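Local coordinates for GTPase activator-like protein (Chaetomium thermophilum, PDB 5HIU) that is the N-terminal part of TSC2, an elongated helical segment of a protein that probably acts as a GTPase activator in the tuberous sclerosis complex, at residues 285-288 with 289-293; 375-379 with 380-384. All coordinates share one frame; numbering follows the deposited sequence.

Contact 1 of 2, residues 285-288 with 289-293; sequences TVRI and LLDFL
Leu-289, Leu-290, Asp-291 and Phe-292 each donate their backbone N-H to the carbonyl four residues earlier, from Leu-289 N to Thr-285 O at 2.8 Å (N-H...O angle 167°) to Phe-292 N to Ile-288 O at 3.1 Å (145°), the i to i+4 pattern of an alpha helix. That spacing sets side chains next to each other in pairs. Ile-288 and Phe-292 run alongside one another: CG2 of Ile-288, placed anti to its backbone N, meets CZ of Phe-292 at 3.5 Å and CE2 at 3.6 Å, while Ile-288 O lies over one ring face, 3.4 Å above the plane and displaced toward the rim. Val-286 CG1 approaches Leu-290 CD1 at 3.9 Å, and Thr-285 CG2 meets Leu-289 CD1 more loosely at 4.1 Å. The Thr-285 hydroxyl OG1 is hydrogen-bonded to His-281 O, one turn earlier. Arg-287 NH1 and Asp-291 OD2 stay 6.2 Å apart, too far for a salt bridge. Two of the pairs, Thr-285 with Leu-289 and Ile-288 with Phe-292, pack on helix 245-261, and Leu-289 also reaches Val-318 of helix 302-322, whereas Val-286 meets Pro-332 and Val-334 and Leu-290 meets Leu-338 and Leu-339 of helix 336-348.

Contact 2 of 2, residues 375-379 with 380-384; sequences PILVE and EHWEP
Leu-377 lays its CD1 methyl against the CE2-CZ2 side of the six-membered ring of Trp-382, off one face and past the rim, at 3.3 Å from CZ2 and 3.5 Å from CE2. The two side chains cross at about a right angle. The chi1 of Leu-377, 58°, places CG between the backbone N and the carbonyl carbon, and with this setting the methyl comes to the same border of the indole as the residue's own carbonyl. That carbonyl makes the polar half of the contact: Trp-382 NE1 donates to Leu-377 O at 2.6 Å with an N-H...O angle of 156°. The acceptor is only 3° from the ring plane, and the donor in turn lies in the carbonyl plane, so the bond favours this rotation of the indole, together with the surrounding packing.

The chain folds back between Leu-377 and Trp-382; at the start of this stretch, Val-378 N bonds Pro-375 O at 3.0 Å in a short 3-10 turn. Glu-380, with CG anti to its carbonyl carbon, brings CG to 3.4 Å from Ile-376 O. Phe-366 of helix 352-366 meets the Trp-382 ring edge-to-face and also touches Leu-377, while Leu-445 and Gln-447 add contacts to the indole. Just beyond, Glu-383 begins helix 383-391 and forms a salt bridge with Arg-457. The one N-H of a largely apolar, buried indole is therefore satisfied by a main-chain oxygen five residues back, which ties the two ends of the connection together by a directional bond, while the Leu-377 methyl supplies apolar packing.

How the contacts relate
Contact 1 is the more buried of the two: five of its eight touching residues are buried, against two of six in contact 2. Contact 2 lies nearer an end of the elongated chain, its centre 35 Å from that of the chain against 19 Å. Their centres are 20 Å apart and their nearest atoms about 8 Å, without touching, yet helix 336-348 is a neighbour of both, through Leu-290 in contact 1 and Ile-376, Leu-377 and Glu-380 in contact 2. Contact 1 rests on repeated main-chain bonds inside one helix, whose apolar groups face neighbouring helices and a loop. Contact 2 belongs to the link between helices 352-366 and 383-391, where the one hydrogen bond across the contact comes from a side chain.

Contact 1 of 2, residues 285-288 with 289-293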
loop_
_atom_site.group_PDB
_atom_site.type_symbol
_atom_site.label_atom_id
_atom_site.label_comp_id
_atom_site.label_asym_id
_atom_site.label_seq_id
_atom_site.Cartn_x
_atom_site.Cartn_y
_atom_site.Cartn_z
ATOM N N THR A 285 7.826 9.664 11.630
ATOM C CA THR A 285 7.948 9.680 10.167
ATOM C C THR A 285 9.001 10.666 9.670
ATOM O O THR A 285 9.805 10.333 8.795
ATOM C CB THR A 285 6.597 10.027 9.527
ATOM O OG1 THR A 285 5.577 9.170 10.074
ATOM C CG2 THR A 285 6.655 9.875 8.005
ATOM N N VAL A 286 8.999 11.879 10.222
ATOM C CA VAL A 286 10.004 12.885 9.852
ATOM C C VAL A 286 11.403 12.354 10.149
ATOM O O VAL A 286 12.308 12.395 9.311
ATOM C CB VAL A 286 9.784 14.207 10.620
ATOM C CG1 VAL A 286 10.957 15.149 10.444
ATOM C CG2 VAL A 286 8.517 14.892 10.150
ATOM N N ARG A 287 11.563 11.875 11.376
ATOM C CA ARG A 287 12.802 11.264 11.861
ATOM C C ARG A 287 13.280 10.135 10.944
ATOM O O ARG A 287 14.465 10.064 10.597
ATOM C CB ARG A 287 12.532 10.734 13.269
ATOM C CG ARG A 287 13.679 9.996 13.945
ATOM C CD ARG A 287 13.618 10.178 15.457
ATOM N NE ARG A 287 12.249 10.106 15.968
ATOM C CZ ARG A 287 11.675 9.021 16.489
ATOM N NH1 ARG A 287 12.337 7.869 16.598
ATOM N NH2 ARG A 287 10.417 9.092 16.919
ATOM N N ILE A 288 12.335 9.270 10.554
ATOM C CA ILE A 288 12.590 8.169 9.613
ATOM C C ILE A 288 13.053 8.700 8.272
ATOM O O ILE A 288 14.057 8.249 7.731
ATOM C CB ILE A 288 11.321 7.290 9.415
ATOM C CG1 ILE A 288 11.078 6.434 10.658
ATOM C CG2 ILE A 288 11.429 6.389 8.180
ATOM C CD1 ILE A 288 9.670 5.885 10.773
ATOM N N LEU A 289 12.288 9.640 7.730
ATOM C CA LEU A 289 12.591 10.249 6.431
ATOM C C LEU A 289 13.964 10.913 6.400
ATOM O O LEU A 289 14.637 10.924 5.357
ATOM C CB LEU A 289 11.543 11.314 6.106
ATOM C CG LEU A 289 10.167 10.869 5.637
ATOM C CD1 LEU A 289 9.207 12.042 5.710
ATOM C CD2 LEU A 289 10.232 10.322 4.219
ATOM N N LEU A 290 14.361 11.504 7.528
ATOM C CA LEU A 290 15.667 12.147 7.613
ATOM C C LEU A 290 16.725 11.087 7.720
ATOM O O LEU A 290 17.762 11.194 7.057
ATOM C CB LEU A 290 15.760 13.084 8.809
ATOM C CG LEU A 290 15.007 14.398 8.647
ATOM C CD1 LEU A 290 14.830 15.048 10.012
ATOM C CD2 LEU A 290 15.721 15.330 7.682
ATOM N N ASP A 291 16.449 10.066 8.547
ATOM C CA ASP A 291 17.332 8.894 8.683
ATOM C C ASP A 291 17.769 8.379 7.316
ATOM O O ASP A 291 18.918 8.014 7.142
ATOM C CB ASP A 291 16.656 7.742 9.447
ATOM C CG ASP A 291 16.695 7.913 10.954
ATOM O OD1 ASP A 291 17.463 8.749 11.477
ATOM O OD2 ASP A 291 15.939 7.180 11.622
ATOM N N PHE A 292 16.868 8.364 6.340
ATOM C CA PHE A 292 17.254 7.925 5.008
ATOM C C PHE A 292 18.377 8.793 4.487
ATOM O O PHE A 292 19.245 8.321 3.764
ATOM C CB PHE A 292 16.063 7.922 4.055
ATOM C CG PHE A 292 14.961 6.992 4.480
ATOM C CD1 PHE A 292 15.253 5.715 4.959
ATOM C CD2 PHE A 292 13.629 7.385 4.401
ATOM C CE1 PHE A 292 14.233 4.857 5.347
ATOM C CE2 PHE A 292 12.607 6.526 4.791
ATOM C CZ PHE A 292 12.908 5.262 5.266
ATOM N N LEU A 293 18.372 10.056 4.894
ATOM C CA LEU A 293 19.443 10.984 4.565
ATOM C C LEU A 293 20.606 10.872 5.557
ATOM O O LEU A 293 21.752 10.686 5.145
ATOM C CB LEU A 293 18.889 12.414 4.543
ATOM C CG LEU A 293 17.579 12.670 3.777
ATOM C CD1 LEU A 293 17.156 14.133 3.884
ATOM C CD2 LEU A 293 17.722 12.259 2.321
#

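Contact 2 of 2, residues 375-379 with 380-384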
loop_
_atom_site.group_PDB
_atom_site.type_symbol
_atom_site.label_atom_id
_atom_site.label_comp_id
_atom_site.label_asym_id
_atom_site.label_seq_id
_atom_site.Cartn_x
_atom_site.Cartn_y
_atom_site.Cartn_z
ATOM N N PRO A 375 8.757 28.868 5.991
ATOM C CA PRO A 375 8.995 29.281 7.383
ATOM C C PRO A 375 10.220 28.638 8.011
ATOM O O PRO A 375 10.947 29.303 8.749
ATOM C CB PRO A 375 7.741 28.818 8.134
ATOM C CG PRO A 375 6.811 28.237 7.118
ATOM C CD PRO A 375 7.345 28.511 5.751
ATOM N N ILE A 376 10.440 27.361 7.718
ATOM C CA ILE A 376 11.577 26.611 8.268
ATOM C C ILE A 376 12.910 27.376 8.192
ATOM O O ILE A 376 13.767 27.227 9.075
ATOM C CB ILE A 376 11.731 25.230 7.583
ATOM C CG1 ILE A 376 12.830 24.402 8.253
ATOM C CG2 ILE A 376 12.059 25.376 6.101
ATOM C CD1 ILE A 376 12.962 22.999 7.694
ATOM N N LEU A 377 13.094 28.195 7.161
ATOM C CA LEU A 377 14.358 28.862 7.019
ATOM C C LEU A 377 14.335 30.394 7.228
ATOM O O LEU A 377 15.300 31.075 6.865
ATOM C CB LEU A 377 15.038 28.430 5.706
ATOM C CG LEU A 377 14.412 28.607 4.327
ATOM C CD1 LEU A 377 14.473 30.044 3.868
ATOM C CD2 LEU A 377 15.202 27.776 3.346
ATOM N N VAL A 378 13.294 30.945 7.856
ATOM C CA VAL A 378 13.237 32.403 7.992
ATOM C C VAL A 378 14.180 32.955 9.056
ATOM O O VAL A 378 14.823 33.976 8.817
ATOM C CB VAL A 378 11.817 32.964 8.221
ATOM C CG1 VAL A 378 10.897 32.552 7.086
ATOM C CG2 VAL A 378 11.262 32.552 9.572
ATOM N N GLU A 379 14.286 32.298 10.210
ATOM C CA GLU A 379 15.112 32.839 11.308
ATOM C C GLU A 379 16.552 32.305 11.291
ATOM O O GLU A 379 17.223 32.324 12.322
ATOM C CB GLU A 379 14.488 32.508 12.677
ATOM C CG GLU A 379 13.085 33.045 12.929
ATOM C CD GLU A 379 13.047 34.518 13.309
ATOM O OE1 GLU A 379 13.905 35.305 12.846
ATOM O OE2 GLU A 379 12.134 34.891 14.071
ATOM N N GLU A 380 17.040 31.871 10.130
ATOM C CA GLU A 380 18.136 30.902 10.080
ATOM C C GLU A 380 19.285 31.277 9.158
ATOM O O GLU A 380 19.094 31.963 8.169
ATOM C CB GLU A 380 17.575 29.565 9.616
ATOM C CG GLU A 380 16.334 29.103 10.366
ATOM C CD GLU A 380 16.634 28.402 11.676
ATOM O OE1 GLU A 380 17.773 27.921 11.862
ATOM O OE2 GLU A 380 15.708 28.306 12.511
ATOM N N HIS A 381 20.476 30.789 9.487
ATOM C CA HIS A 381 21.664 30.947 8.638
ATOM C C HIS A 381 21.509 30.148 7.349
ATOM O O HIS A 381 21.149 28.974 7.401
ATOM C CB HIS A 381 22.907 30.438 9.364
ATOM C CG HIS A 381 23.195 31.153 10.647
ATOM N ND1 HIS A 381 23.804 32.391 10.691
ATOM C CD2 HIS A 381 22.955 30.806 11.933
ATOM C CE1 HIS A 381 23.925 32.774 11.949
ATOM N NE2 HIS A 381 23.417 31.831 12.723
ATOM N N TRP A 382 21.789 30.766 6.204
ATOM C CA TRP A 382 21.554 30.125 4.909
ATOM C C TRP A 382 22.818 29.591 4.232
ATOM O O TRP A 382 22.717 28.923 3.195
ATOM C CB TRP A 382 20.802 31.078 3.958
ATOM C CG TRP A 382 19.369 31.352 4.355
ATOM C CD1 TRP A 382 18.676 30.760 5.374
ATOM C CD2 TRP A 382 18.442 32.242 3.707
ATOM N NE1 TRP A 382 17.394 31.247 5.416
ATOM C CE2 TRP A 382 17.224 32.159 4.407
ATOM C CE3 TRP A 382 18.530 33.109 2.615
ATOM C CZ2 TRP A 382 16.102 32.909 4.058
ATOM C CZ3 TRP A 382 17.409 33.862 2.273
ATOM C CH2 TRP A 382 16.209 33.751 3.001
ATOM N N GLU A 383 23.992 29.875 4.806
ATOM C CA GLU A 383 25.254 29.339 4.274
ATOM C C GLU A 383 25.210 27.821 4.212
ATOM O O GLU A 383 25.470 27.239 3.154
ATOM C CB GLU A 383 26.472 29.783 5.103
ATOM C CG GLU A 383 27.782 29.121 4.672
ATOM C CD GLU A 383 29.019 29.935 5.043
ATOM O OE1 GLU A 383 29.639 30.546 4.139
ATOM O OE2 GLU A 383 29.375 29.969 6.243
ATOM N N PRO A 384 24.862 27.171 5.335
ATOM C CA PRO A 384 24.887 25.717 5.272
ATOM C C PRO A 384 24.131 25.210 4.048
ATOM O O PRO A 384 24.696 24.434 3.267
ATOM C CB PRO A 384 24.211 25.288 6.584
ATOM C CG PRO A 384 24.322 26.476 7.494
ATOM C CD PRO A 384 24.257 27.665 6.588
#